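Local atomic coordinates of segregation and condensation protein A (Pyrococcus furiosus, PDB entry 5XNS), a protein that probably acts as the kleisin subunit of an SMC–ScpA complex in chromosome segregation, its C-terminal domain binding a partner protein, probably the SMC head. Residues Ile56-Glu59 with Glu64-Val67; Ile24-Leu29 with Leu43-Leu48; Leu29-Asp32 with Lys36-Ala39; Glu8-Val13 with Gly52-Ile57. All blocks are in the same frame, centred on the assembly; numbering follows the deposited sequence.

Contact 1: residues Ile56-Glu59 with Glu64-Val67; sequences IIQE and EILV
Ile65 lies alongside Ile56, the two side chains pointing the same way, and its CG2 overlaps Ile56 CG2 at 3.5 Å, tighter than ordinary van der Waals contact. In both residues CG1 stands opposite the carbonyl carbon (chi1 -57° and -58°), which leaves the CG2 methyls to meet diagonally across the strands. The other branch of Ile65 serves Gln58, whose amide passes obliquely over it with NE2 3.6 Å from Ile65 CG1. That amide is held from elsewhere, NE2 bonding to Gly63 O and to the backbone of a chain of another protein. Shortening Ile65 to an alanine would probably cost Ile56 CG2 its partner on the facing strand and leave a gap beside the Gln58 amide. The backbones form an antiparallel hairpin, consistent with the wing of a winged-helix domain. The hydrogen-bonded pair Ile57 and Leu66 is bonded in both directions: Ile57 N to Leu66 O at 2.8 Å and Leu66 N to Ile57 O at 2.9 Å, each nearly straight. The first donor is tilted 25° from the carbonyl plane, whereas the second lies in it. Those two residues send their side chains to the opposite face, where Ile57 CB and Leu66 CB are 4.3 Å apart. Ile56, Gln58 and Ile65 instead pack on apolar side chains of the other protein, and Ile56 also reaches Leu45 and Leu46 of helix 35-50.

Contact 2: residues Ile24-Leu29 with Leu43-Leu48; sequences IKFWDL and LYLLFL
Phe26 receives a methyl of Leu45 at the edge of its ring: Leu45 CD1 lies near the ring plane, 3.6 Å from Phe26 CD1 and 3.9 Å from Phe26 CE1. A trans first torsion (chi1 172°) brings the Phe26 ring up to the helix, so that the end of the side chain approaches more closely than its root suggests. The second apolar contact is purely aliphatic and looser, with Leu29 CD2 4.4 Å from the same Leu45 CD1. Backbone bonds set the spacing of the two receiving residues. Leu29 N bonds to Phe26 O at 2.8 Å, following Asp28 N to Lys25 O at 3.0 Å, and these three-residue steps form a short turn with helical torsions after strand 24-25. Phe26 is also backbone-bonded to Ile65, which ties the turn to the hairpin, while Val67 touches both Leu29 and Leu45. This places the contact between the sheet and helix 35-50, consistent with the core of a winged-helix domain. Since every meeting group here is hydrocarbon and all three residues are buried, the join between 24-29 and 43-48 rests on shape and exclusion of water, with no polar bond to fix its direction.

Contact 3: residues Leu29-Asp32 with Lys36-Ala39; sequences LVPD and KIIA
Ile37 O, hydrogen-bonded to Thr41 OG1 one turn further along the helix, lies 4.3 Å from Val30 CG1, so this carbonyl has a partner within helix 35-50, and what the loop brings to it is a methyl. The remaining evidence is apolar. Val30 crosses Ile38 at a slant, CG1 approaching Ile38 CG1 at 3.7 Å. The valine's first torsion (chi1 177°) makes this methyl the branch turned to the helix, and it also lies at a looser 4.4 Å from Ile37 CG2. The principal partner of Ile37 CG2 is the ring of Pro31, which it meets across the CG–CD bond, 3.7 Å from Pro31 CG and 3.7 Å from Pro31 CD. Asp32 adds to the covering of Ile37: its CB is 4.0 Å from Ile37 CG2, and its carboxylate passes beside the same methyl. Residues 29-32 belong to the loop between strand 24-25 and helix 35-50, and they fold back on 36-39 in the first turn of that helix. Val30 and Pro31 both touch Thr41 as well, and Val30 and Ile38 pack on apolar side chains of a chain of another protein. With 211 Å² buried and no polar bond between the segments, the chemistry implies that this join depends on the fit of branched side chains and a proline ring, beside a carboxylate on the exposed side.

Contact 4: residues Glu8-Val13 with Gly52-Ile57; sequences ELYKVV and GRVEII
Tyr10 and Arg53 are brought together by two first torsions: that of Tyr10 is fully extended (chi1 179°), carrying the ring out from helix 3-20, and that of Arg53 (chi1 -54°) sets CG beside its own backbone N, from where the chain runs extended over the ring. The two side chains are nearly perpendicular. Arg53 CB sits over a face of the phenol ring, 4.2 Å from its centroid and 27° off the normal, which meets the geometry of a CH-pi contact. Further along, Arg53 CD lies over the ring towards its rim, 4.1 Å from Tyr10 CE2, so the aliphatic part of the arginine carries the interaction. Tyr10 CE1 also comes within 3.5 Å of Arg53 O. Arg53 follows a Schellman motif, in which Gly52, with positive phi, ends helix 35-50. This turn joins helix 35-50 to the hairpin, as expected of a winged-helix domain, and Tyr10 and Val13 lay helix 3-20 against it. Putting an alanine in place of Tyr10 would probably leave the methylenes of Arg53 without the ring they rest on and uncover Leu48, which the tyrosine also touches. One residue on, Val54 runs alongside Tyr10 but points the other way, its CG1 4.1 Å from Tyr10 CD1. The same methyl is 4.4 Å from Val13 CG1, and Val13 goes on to touch Val67 and Pro69 of strand 65-69.

Contact 2 lies near the centre of the chain, its centre 7 Å from that of contact 4 and 9 Å from those of contacts 1 and 3; contacts 1 and 3 are about 16 Å apart at their centres. Along the chain, contact 4 closes a long loop from helix 3-20 to strand 54-58, with contacts 2 and 3 nested inside it, and contact 1 begins where it ends. Helix 35-50 serves contacts 2 and 3, and contacts 1, 2 and 4 all reach the antiparallel sheet. Val67 of contact 1 packs on Val13 and Val54 of contact 4, and Phe26 of contact 2 touches Ile38 of contact 3. This compact arrangement presents the hairpin and helix 35-50 to the other protein chain.

Contact 1: residues Ile56-Glu59 with Glu64-Val67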
loop_
_atom_site.group_PDB
_atom_site.type_symbol
_atom_site.label_atom_id
_atom_site.label_comp_id
_atom_site.label_asym_id
_atom_site.label_seq_id
_atom_site.Cartn_x
_atom_site.Cartn_y
_atom_site.Cartn_z
ATOM N N ILE B 56 -15.717 15.785 -21.369
ATOM C CA ILE B 56 -15.460 16.563 -20.163
ATOM C C ILE B 56 -14.222 17.411 -20.400
ATOM O O ILE B 56 -13.181 16.903 -20.829
ATOM C CB ILE B 56 -15.282 15.654 -18.936
ATOM C CG1 ILE B 56 -16.527 14.791 -18.722
ATOM C CG2 ILE B 56 -14.988 16.496 -17.698
ATOM C CD1 ILE B 56 -16.345 13.697 -17.702
ATOM N N ILE B 57 -14.331 18.699 -20.122
ATOM C CA ILE B 57 -13.273 19.657 -20.404
ATOM C C ILE B 57 -12.789 20.247 -19.094
ATOM O O ILE B 57 -13.594 20.739 -18.293
ATOM C CB ILE B 57 -13.771 20.765 -21.349
ATOM C CG1 ILE B 57 -13.964 20.200 -22.755
ATOM C CG2 ILE B 57 -12.829 21.970 -21.316
ATOM C CD1 ILE B 57 -14.601 21.186 -23.701
ATOM N N GLN B 58 -11.478 20.193 -18.876
ATOM C CA GLN B 58 -10.863 20.800 -17.702
ATOM C C GLN B 58 -9.499 21.309 -18.125
ATOM O O GLN B 58 -8.677 20.530 -18.610
ATOM C CB GLN B 58 -10.737 19.799 -16.545
ATOM C CG GLN B 58 -10.136 20.404 -15.286
ATOM C CD GLN B 58 -10.082 19.424 -14.115
ATOM O OE1 GLN B 58 -9.546 18.319 -14.236
ATOM N NE2 GLN B 58 -10.644 19.827 -12.978
ATOM N N GLU B 59 -9.264 22.608 -17.951
ATOM C CA GLU B 59 -7.998 23.194 -18.387
ATOM C C GLU B 59 -6.881 22.933 -17.385
ATOM O O GLU B 59 -5.791 22.493 -17.764
ATOM C CB GLU B 59 -8.163 24.698 -18.618
ATOM C CG GLU B 59 -9.267 25.061 -19.602
ATOM C CD GLU B 59 -9.117 24.371 -20.957
ATOM O OE1 GLU B 59 -7.969 24.187 -21.420
ATOM O OE2 GLU B 59 -10.153 24.016 -21.566
ATOM N N GLU B 64 -12.271 24.556 -13.059
ATOM C CA GLU B 64 -13.639 24.435 -13.534
ATOM C C GLU B 64 -13.765 23.302 -14.545
ATOM O O GLU B 64 -12.944 23.167 -15.453
ATOM C CB GLU B 64 -14.104 25.758 -14.154
ATOM C CG GLU B 64 -15.522 25.683 -14.709
ATOM C CD GLU B 64 -16.351 26.920 -14.409
ATOM O OE1 GLU B 64 -16.225 27.927 -15.149
ATOM O OE2 GLU B 64 -17.116 26.877 -13.413
ATOM N N ILE B 65 -14.802 22.491 -14.374
ATOM C CA ILE B 65 -15.118 21.378 -15.254
ATOM C C ILE B 65 -16.339 21.751 -16.093
ATOM O O ILE B 65 -17.338 22.242 -15.556
ATOM C CB ILE B 65 -15.383 20.108 -14.430
ATOM C CG1 ILE B 65 -14.165 19.792 -13.554
ATOM C CG2 ILE B 65 -15.749 18.948 -15.343
ATOM C CD1 ILE B 65 -14.421 18.712 -12.493
ATOM N N LEU B 66 -16.261 21.512 -17.403
ATOM C CA LEU B 66 -17.352 21.759 -18.339
ATOM C C LEU B 66 -17.700 20.480 -19.086
ATOM O O LEU B 66 -16.877 19.575 -19.230
ATOM C CB LEU B 66 -16.997 22.840 -19.361
ATOM C CG LEU B 66 -16.420 24.125 -18.794
ATOM C CD1 LEU B 66 -15.755 24.882 -19.919
ATOM C CD2 LEU B 66 -17.521 24.960 -18.138
ATOM N N VAL B 67 -18.927 20.429 -19.596
ATOM C CA VAL B 67 -19.465 19.246 -20.252
ATOM C C VAL B 67 -20.043 19.639 -21.603
ATOM O O VAL B 67 -20.813 20.604 -21.700
ATOM C CB VAL B 67 -20.554 18.568 -19.400
ATOM C CG1 VAL B 67 -21.013 17.265 -20.065
ATOM C CG2 VAL B 67 -20.043 18.329 -17.976
#

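Contact 2: residues Ile24-Leu29 with Leu43-Leu48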
loop_
_atom_site.group_PDB
_atom_site.type_symbol
_atom_site.label_atom_id
_atom_site.label_comp_id
_atom_site.label_asym_id
_atom_site.label_seq_id
_atom_site.Cartn_x
_atom_site.Cartn_y
_atom_site.Cartn_z
ATOM N N ILE B 24 -21.500 23.226 -20.652
ATOM C CA ILE B 24 -22.257 23.264 -19.404
ATOM C C ILE B 24 -21.302 23.093 -18.227
ATOM O O ILE B 24 -20.510 22.143 -18.192
ATOM C CB ILE B 24 -23.342 22.172 -19.406
ATOM C CG1 ILE B 24 -24.337 22.441 -20.537
ATOM C CG2 ILE B 24 -24.050 22.092 -18.046
ATOM C CD1 ILE B 24 -25.119 21.244 -20.940
ATOM N N LYS B 25 -21.369 24.016 -17.260
ATOM C CA LYS B 25 -20.580 23.884 -16.034
ATOM C C LYS B 25 -21.011 22.655 -15.231
ATOM O O LYS B 25 -22.202 22.451 -14.976
ATOM C CB LYS B 25 -20.734 25.131 -15.155
ATOM C CG LYS B 25 -20.216 26.436 -15.744
ATOM C CD LYS B 25 -20.428 27.601 -14.764
ATOM C CE LYS B 25 -19.903 28.911 -15.346
ATOM N NZ LYS B 25 -19.961 30.044 -14.373
ATOM N N PHE B 26 -20.030 21.851 -14.809
ATOM C CA PHE B 26 -20.307 20.732 -13.910
ATOM C C PHE B 26 -21.153 21.177 -12.725
ATOM O O PHE B 26 -22.141 20.519 -12.381
ATOM C CB PHE B 26 -18.999 20.085 -13.423
ATOM C CG PHE B 26 -19.195 19.045 -12.334
ATOM C CD1 PHE B 26 -19.903 17.882 -12.588
ATOM C CD2 PHE B 26 -18.672 19.241 -11.061
ATOM C CE1 PHE B 26 -20.081 16.911 -11.596
ATOM C CE2 PHE B 26 -18.854 18.279 -10.041
ATOM C CZ PHE B 26 -19.560 17.111 -10.316
ATOM N N TRP B 27 -20.787 22.302 -12.088
ATOM C CA TRP B 27 -21.511 22.734 -10.893
ATOM C C TRP B 27 -23.004 22.862 -11.160
ATOM O O TRP B 27 -23.826 22.562 -10.288
ATOM C CB TRP B 27 -20.980 24.071 -10.365
ATOM C CG TRP B 27 -19.510 24.127 -10.059
ATOM C CD1 TRP B 27 -18.638 25.121 -10.425
ATOM C CD2 TRP B 27 -18.741 23.173 -9.317
ATOM N NE1 TRP B 27 -17.377 24.836 -9.963
ATOM C CE2 TRP B 27 -17.409 23.647 -9.281
ATOM C CE3 TRP B 27 -19.043 21.964 -8.681
ATOM C CZ2 TRP B 27 -16.380 22.946 -8.637
ATOM C CZ3 TRP B 27 -18.022 21.271 -8.056
ATOM C CH2 TRP B 27 -16.706 21.766 -8.033
ATOM N N ASP B 28 -23.379 23.310 -12.357
ATOM C CA ASP B 28 -24.792 23.514 -12.658
ATOM C C ASP B 28 -25.545 22.205 -12.833
ATOM O O ASP B 28 -26.780 22.225 -12.929
ATOM C CB ASP B 28 -24.958 24.360 -13.928
ATOM C CG ASP B 28 -24.457 25.792 -13.760
ATOM O OD1 ASP B 28 -24.181 26.230 -12.613
ATOM O OD2 ASP B 28 -24.367 26.487 -14.795
ATOM N N LEU B 29 -24.833 21.083 -12.903
ATOM C CA LEU B 29 -25.434 19.774 -13.118
ATOM C C LEU B 29 -25.705 19.017 -11.829
ATOM O O LEU B 29 -26.484 18.066 -11.850
ATOM C CB LEU B 29 -24.533 18.923 -14.022
ATOM C CG LEU B 29 -24.900 18.738 -15.504
ATOM C CD1 LEU B 29 -25.901 19.769 -16.000
ATOM C CD2 LEU B 29 -23.657 18.713 -16.380
ATOM N N LEU B 43 -19.346 10.806 -11.485
ATOM C CA LEU B 43 -19.203 9.433 -11.970
ATOM C C LEU B 43 -20.056 9.187 -13.208
ATOM O O LEU B 43 -19.582 8.622 -14.201
ATOM C CB LEU B 43 -19.580 8.447 -10.864
ATOM C CG LEU B 43 -19.370 6.953 -11.124
ATOM C CD1 LEU B 43 -17.902 6.635 -11.272
ATOM C CD2 LEU B 43 -19.952 6.164 -9.957
ATOM N N TYR B 44 -21.327 9.598 -13.161
ATOM C CA TYR B 44 -22.220 9.382 -14.293
ATOM C C TYR B 44 -21.695 10.083 -15.544
ATOM O O TYR B 44 -21.775 9.537 -16.655
ATOM C CB TYR B 44 -23.628 9.857 -13.927
ATOM C CG TYR B 44 -24.315 8.955 -12.904
ATOM C CD1 TYR B 44 -23.690 7.807 -12.435
ATOM C CD2 TYR B 44 -25.582 9.241 -12.431
ATOM C CE1 TYR B 44 -24.300 6.978 -11.518
ATOM C CE2 TYR B 44 -26.206 8.418 -11.511
ATOM C CZ TYR B 44 -25.561 7.286 -11.058
ATOM O OH TYR B 44 -26.173 6.458 -10.133
ATOM N N LEU B 45 -21.122 11.279 -15.379
ATOM C CA LEU B 45 -20.487 11.944 -16.506
ATOM C C LEU B 45 -19.284 11.143 -17.008
ATOM O O LEU B 45 -19.101 10.981 -18.221
ATOM C CB LEU B 45 -20.093 13.365 -16.114
ATOM C CG LEU B 45 -21.289 14.295 -15.902
ATOM C CD1 LEU B 45 -20.840 15.566 -15.206
ATOM C CD2 LEU B 45 -22.024 14.609 -17.227
ATOM N N LEU B 46 -18.485 10.581 -16.097
ATOM C CA LEU B 46 -17.349 9.785 -16.560
ATOM C C LEU B 46 -17.816 8.532 -17.285
ATOM O O LEU B 46 -17.175 8.100 -18.252
ATOM C CB LEU B 46 -16.428 9.433 -15.395
ATOM C CG LEU B 46 -15.811 10.694 -14.806
ATOM C CD1 LEU B 46 -15.448 10.465 -13.338
ATOM C CD2 LEU B 46 -14.614 11.145 -15.618
ATOM N N PHE B 47 -18.919 7.923 -16.821
ATOM C CA PHE B 47 -19.538 6.831 -17.573
ATOM C C PHE B 47 -19.915 7.289 -18.982
ATOM O O PHE B 47 -19.613 6.617 -19.978
ATOM C CB PHE B 47 -20.777 6.307 -16.837
ATOM C CG PHE B 47 -20.474 5.509 -15.578
ATOM C CD1 PHE B 47 -19.172 5.193 -15.216
ATOM C CD2 PHE B 47 -21.508 5.081 -14.756
ATOM C CE1 PHE B 47 -18.905 4.453 -14.066
ATOM C CE2 PHE B 47 -21.253 4.348 -13.605
ATOM C CZ PHE B 47 -19.954 4.032 -13.262
ATOM N N LEU B 48 -20.577 8.444 -19.082
ATOM C CA LEU B 48 -20.986 8.939 -20.389
ATOM C C LEU B 48 -19.774 9.259 -21.253
ATOM O O LEU B 48 -19.800 9.062 -22.472
ATOM C CB LEU B 48 -21.897 10.160 -20.229
ATOM C CG LEU B 48 -23.346 9.846 -19.799
ATOM C CD1 LEU B 48 -24.051 11.097 -19.336
ATOM C CD2 LEU B 48 -24.150 9.175 -20.911
#

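Contact 3: residues Leu29-Asp32 with Lys36-Ala39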
loop_
_atom_site.group_PDB
_atom_site.type_symbol
_atom_site.label_atom_id
_atom_site.label_comp_id
_atom_site.label_asym_id
_atom_site.label_seq_id
_atom_site.Cartn_x
_atom_site.Cartn_y
_atom_site.Cartn_z
ATOM N N LEU B 29 -24.833 21.083 -12.903
ATOM C CA LEU B 29 -25.434 19.774 -13.118
ATOM C C LEU B 29 -25.705 19.017 -11.829
ATOM O O LEU B 29 -26.484 18.066 -11.850
ATOM C CB LEU B 29 -24.533 18.923 -14.022
ATOM C CG LEU B 29 -24.900 18.738 -15.504
ATOM C CD1 LEU B 29 -25.901 19.769 -16.000
ATOM C CD2 LEU B 29 -23.657 18.713 -16.380
ATOM N N VAL B 30 -25.111 19.431 -10.713
ATOM C CA VAL B 30 -25.166 18.677 -9.462
ATOM C C VAL B 30 -26.447 19.020 -8.709
ATOM O O VAL B 30 -26.640 20.179 -8.309
ATOM C CB VAL B 30 -23.928 18.962 -8.599
ATOM C CG1 VAL B 30 -24.038 18.234 -7.261
ATOM C CG2 VAL B 30 -22.649 18.574 -9.349
ATOM N N PRO B 31 -27.346 18.059 -8.478
ATOM C CA PRO B 31 -28.678 18.412 -7.961
ATOM C C PRO B 31 -28.760 18.613 -6.451
ATOM O O PRO B 31 -29.772 19.155 -5.987
ATOM C CB PRO B 31 -29.553 17.228 -8.416
ATOM C CG PRO B 31 -28.613 16.071 -8.496
ATOM C CD PRO B 31 -27.269 16.649 -8.921
ATOM N N ASP B 32 -27.749 18.228 -5.665
ATOM C CA ASP B 32 -27.793 18.448 -4.218
ATOM C C ASP B 32 -26.401 18.776 -3.705
ATOM O O ASP B 32 -25.398 18.287 -4.233
ATOM C CB ASP B 32 -28.344 17.230 -3.463
ATOM C CG ASP B 32 -29.757 16.872 -3.897
ATOM O OD1 ASP B 32 -30.685 17.655 -3.589
ATOM O OD2 ASP B 32 -29.936 15.821 -4.560
ATOM N N LYS B 36 -21.979 12.780 -1.647
ATOM C CA LYS B 36 -22.307 11.602 -2.433
ATOM C C LYS B 36 -22.969 11.975 -3.750
ATOM O O LYS B 36 -22.818 11.263 -4.746
ATOM C CB LYS B 36 -23.211 10.666 -1.643
ATOM C CG LYS B 36 -23.419 9.313 -2.312
ATOM C CD LYS B 36 -24.195 8.322 -1.432
ATOM C CE LYS B 36 -25.614 8.808 -1.162
ATOM N NZ LYS B 36 -26.430 7.797 -0.436
ATOM N N ILE B 37 -23.713 13.075 -3.772
ATOM C CA ILE B 37 -24.400 13.460 -4.994
ATOM C C ILE B 37 -23.439 14.157 -5.943
ATOM O O ILE B 37 -23.496 13.944 -7.160
ATOM C CB ILE B 37 -25.624 14.330 -4.656
ATOM C CG1 ILE B 37 -26.571 13.564 -3.727
ATOM C CG2 ILE B 37 -26.358 14.733 -5.922
ATOM C CD1 ILE B 37 -27.029 12.230 -4.300
ATOM N N ILE B 38 -22.535 14.987 -5.409
ATOM C CA ILE B 38 -21.448 15.508 -6.231
ATOM C C ILE B 38 -20.685 14.353 -6.856
ATOM O O ILE B 38 -20.464 14.315 -8.070
ATOM C CB ILE B 38 -20.518 16.414 -5.409
ATOM C CG1 ILE B 38 -21.289 17.607 -4.843
ATOM C CG2 ILE B 38 -19.384 16.921 -6.284
ATOM C CD1 ILE B 38 -20.567 18.304 -3.724
ATOM N N ALA B 39 -20.315 13.369 -6.039
ATOM C CA ALA B 39 -19.526 12.259 -6.557
ATOM C C ALA B 39 -20.298 11.494 -7.624
ATOM O O ALA B 39 -19.756 11.178 -8.693
ATOM C CB ALA B 39 -19.113 11.342 -5.407
#

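Contact 4: residues Glu8-Val13 with Gly52-Ile57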
loop_
_atom_site.group_PDB
_atom_site.type_symbol
_atom_site.label_atom_id
_atom_site.label_comp_id
_atom_site.label_asym_id
_atom_site.label_seq_id
_atom_site.Cartn_x
_atom_site.Cartn_y
_atom_site.Cartn_z
ATOM N N GLU B 8 -30.805 9.481 -18.008
ATOM C CA GLU B 8 -31.522 10.699 -17.639
ATOM C C GLU B 8 -30.588 11.898 -17.647
ATOM O O GLU B 8 -30.935 12.966 -18.171
ATOM C CB GLU B 8 -32.176 10.543 -16.260
ATOM C CG GLU B 8 -33.579 9.915 -16.272
ATOM C CD GLU B 8 -34.102 9.578 -14.862
ATOM O OE1 GLU B 8 -34.917 8.628 -14.724
ATOM O OE2 GLU B 8 -33.686 10.264 -13.895
ATOM N N LEU B 9 -29.387 11.733 -17.085
ATOM C CA LEU B 9 -28.455 12.845 -17.024
ATOM C C LEU B 9 -27.977 13.227 -18.420
ATOM O O LEU B 9 -27.787 14.412 -18.720
ATOM C CB LEU B 9 -27.286 12.483 -16.114
ATOM C CG LEU B 9 -26.123 13.474 -16.113
ATOM C CD1 LEU B 9 -26.576 14.854 -15.642
ATOM C CD2 LEU B 9 -25.002 12.926 -15.239
ATOM N N TYR B 10 -27.797 12.234 -19.292
ATOM C CA TYR B 10 -27.441 12.509 -20.681
ATOM C C TYR B 10 -28.494 13.378 -21.360
ATOM O O TYR B 10 -28.164 14.395 -21.983
ATOM C CB TYR B 10 -27.264 11.193 -21.431
ATOM C CG TYR B 10 -26.913 11.338 -22.892
ATOM C CD1 TYR B 10 -25.900 12.202 -23.302
ATOM C CD2 TYR B 10 -27.559 10.569 -23.859
ATOM C CE1 TYR B 10 -25.558 12.315 -24.638
ATOM C CE2 TYR B 10 -27.228 10.675 -25.194
ATOM C CZ TYR B 10 -26.230 11.550 -25.577
ATOM O OH TYR B 10 -25.895 11.660 -26.904
ATOM N N LYS B 11 -29.774 13.001 -21.233
ATOM C CA LYS B 11 -30.848 13.755 -21.890
ATOM C C LYS B 11 -30.897 15.191 -21.381
ATOM O O LYS B 11 -31.123 16.131 -22.156
ATOM C CB LYS B 11 -32.204 13.071 -21.673
ATOM C CG LYS B 11 -32.327 11.638 -22.208
ATOM C CD LYS B 11 -33.800 11.264 -22.444
ATOM C CE LYS B 11 -34.081 9.770 -22.243
ATOM N NZ LYS B 11 -34.304 9.404 -20.799
ATOM N N VAL B 12 -30.673 15.377 -20.079
ATOM C CA VAL B 12 -30.605 16.719 -19.511
ATOM C C VAL B 12 -29.474 17.515 -20.154
ATOM O O VAL B 12 -29.653 18.679 -20.544
ATOM C CB VAL B 12 -30.439 16.632 -17.987
ATOM C CG1 VAL B 12 -29.980 17.976 -17.431
ATOM C CG2 VAL B 12 -31.745 16.164 -17.353
ATOM N N VAL B 13 -28.290 16.901 -20.260
ATOM C CA VAL B 13 -27.134 17.568 -20.865
ATOM C C VAL B 13 -27.434 17.965 -22.310
ATOM O O VAL B 13 -27.167 19.097 -22.730
ATOM C CB VAL B 13 -25.892 16.664 -20.780
ATOM C CG1 VAL B 13 -24.768 17.216 -21.673
ATOM C CG2 VAL B 13 -25.413 16.565 -19.321
ATOM N N GLY B 52 -18.288 7.744 -25.050
ATOM C CA GLY B 52 -18.243 8.682 -26.150
ATOM C C GLY B 52 -19.466 9.558 -26.313
ATOM O O GLY B 52 -19.614 10.190 -27.361
ATOM N N ARG B 53 -20.345 9.638 -25.306
ATOM C CA ARG B 53 -21.559 10.440 -25.440
ATOM C C ARG B 53 -21.404 11.878 -24.965
ATOM O O ARG B 53 -22.173 12.743 -25.412
ATOM C CB ARG B 53 -22.724 9.780 -24.707
ATOM C CG ARG B 53 -22.950 8.361 -25.123
ATOM C CD ARG B 53 -24.336 7.873 -24.742
ATOM N NE ARG B 53 -24.528 6.500 -25.202
ATOM C CZ ARG B 53 -24.794 6.160 -26.467
ATOM N NH1 ARG B 53 -24.918 7.095 -27.410
ATOM N NH2 ARG B 53 -24.944 4.866 -26.794
ATOM N N VAL B 54 -20.444 12.164 -24.078
ATOM C CA VAL B 54 -20.113 13.531 -23.705
ATOM C C VAL B 54 -18.598 13.667 -23.682
ATOM O O VAL B 54 -17.860 12.683 -23.614
ATOM C CB VAL B 54 -20.688 13.958 -22.334
ATOM C CG1 VAL B 54 -22.174 13.654 -22.252
ATOM C CG2 VAL B 54 -19.907 13.282 -21.196
ATOM N N GLU B 55 -18.145 14.913 -23.718
ATOM C CA GLU B 55 -16.752 15.267 -23.508
ATOM C C GLU B 55 -16.648 16.127 -22.254
ATOM O O GLU B 55 -17.422 17.074 -22.084
ATOM C CB GLU B 55 -16.218 16.011 -24.720
ATOM C CG GLU B 55 -15.059 16.923 -24.446
ATOM C CD GLU B 55 -14.179 17.082 -25.679
ATOM O OE1 GLU B 55 -12.962 17.348 -25.512
ATOM O OE2 GLU B 55 -14.712 16.903 -26.808
ATOM N N ILE B 56 -15.717 15.785 -21.369
ATOM C CA ILE B 56 -15.460 16.563 -20.163
ATOM C C ILE B 56 -14.222 17.411 -20.400
ATOM O O ILE B 56 -13.181 16.903 -20.829
ATOM C CB ILE B 56 -15.282 15.654 -18.936
ATOM C CG1 ILE B 56 -16.527 14.791 -18.722
ATOM C CG2 ILE B 56 -14.988 16.496 -17.698
ATOM C CD1 ILE B 56 -16.345 13.697 -17.702
ATOM N N ILE B 57 -14.331 18.699 -20.122
ATOM C CA ILE B 57 -13.273 19.657 -20.404
ATOM C C ILE B 57 -12.789 20.247 -19.094
ATOM O O ILE B 57 -13.594 20.739 -18.293
ATOM C CB ILE B 57 -13.771 20.765 -21.349
ATOM C CG1 ILE B 57 -13.964 20.200 -22.755
ATOM C CG2 ILE B 57 -12.829 21.970 -21.316
ATOM C CD1 ILE B 57 -14.601 21.186 -23.701
#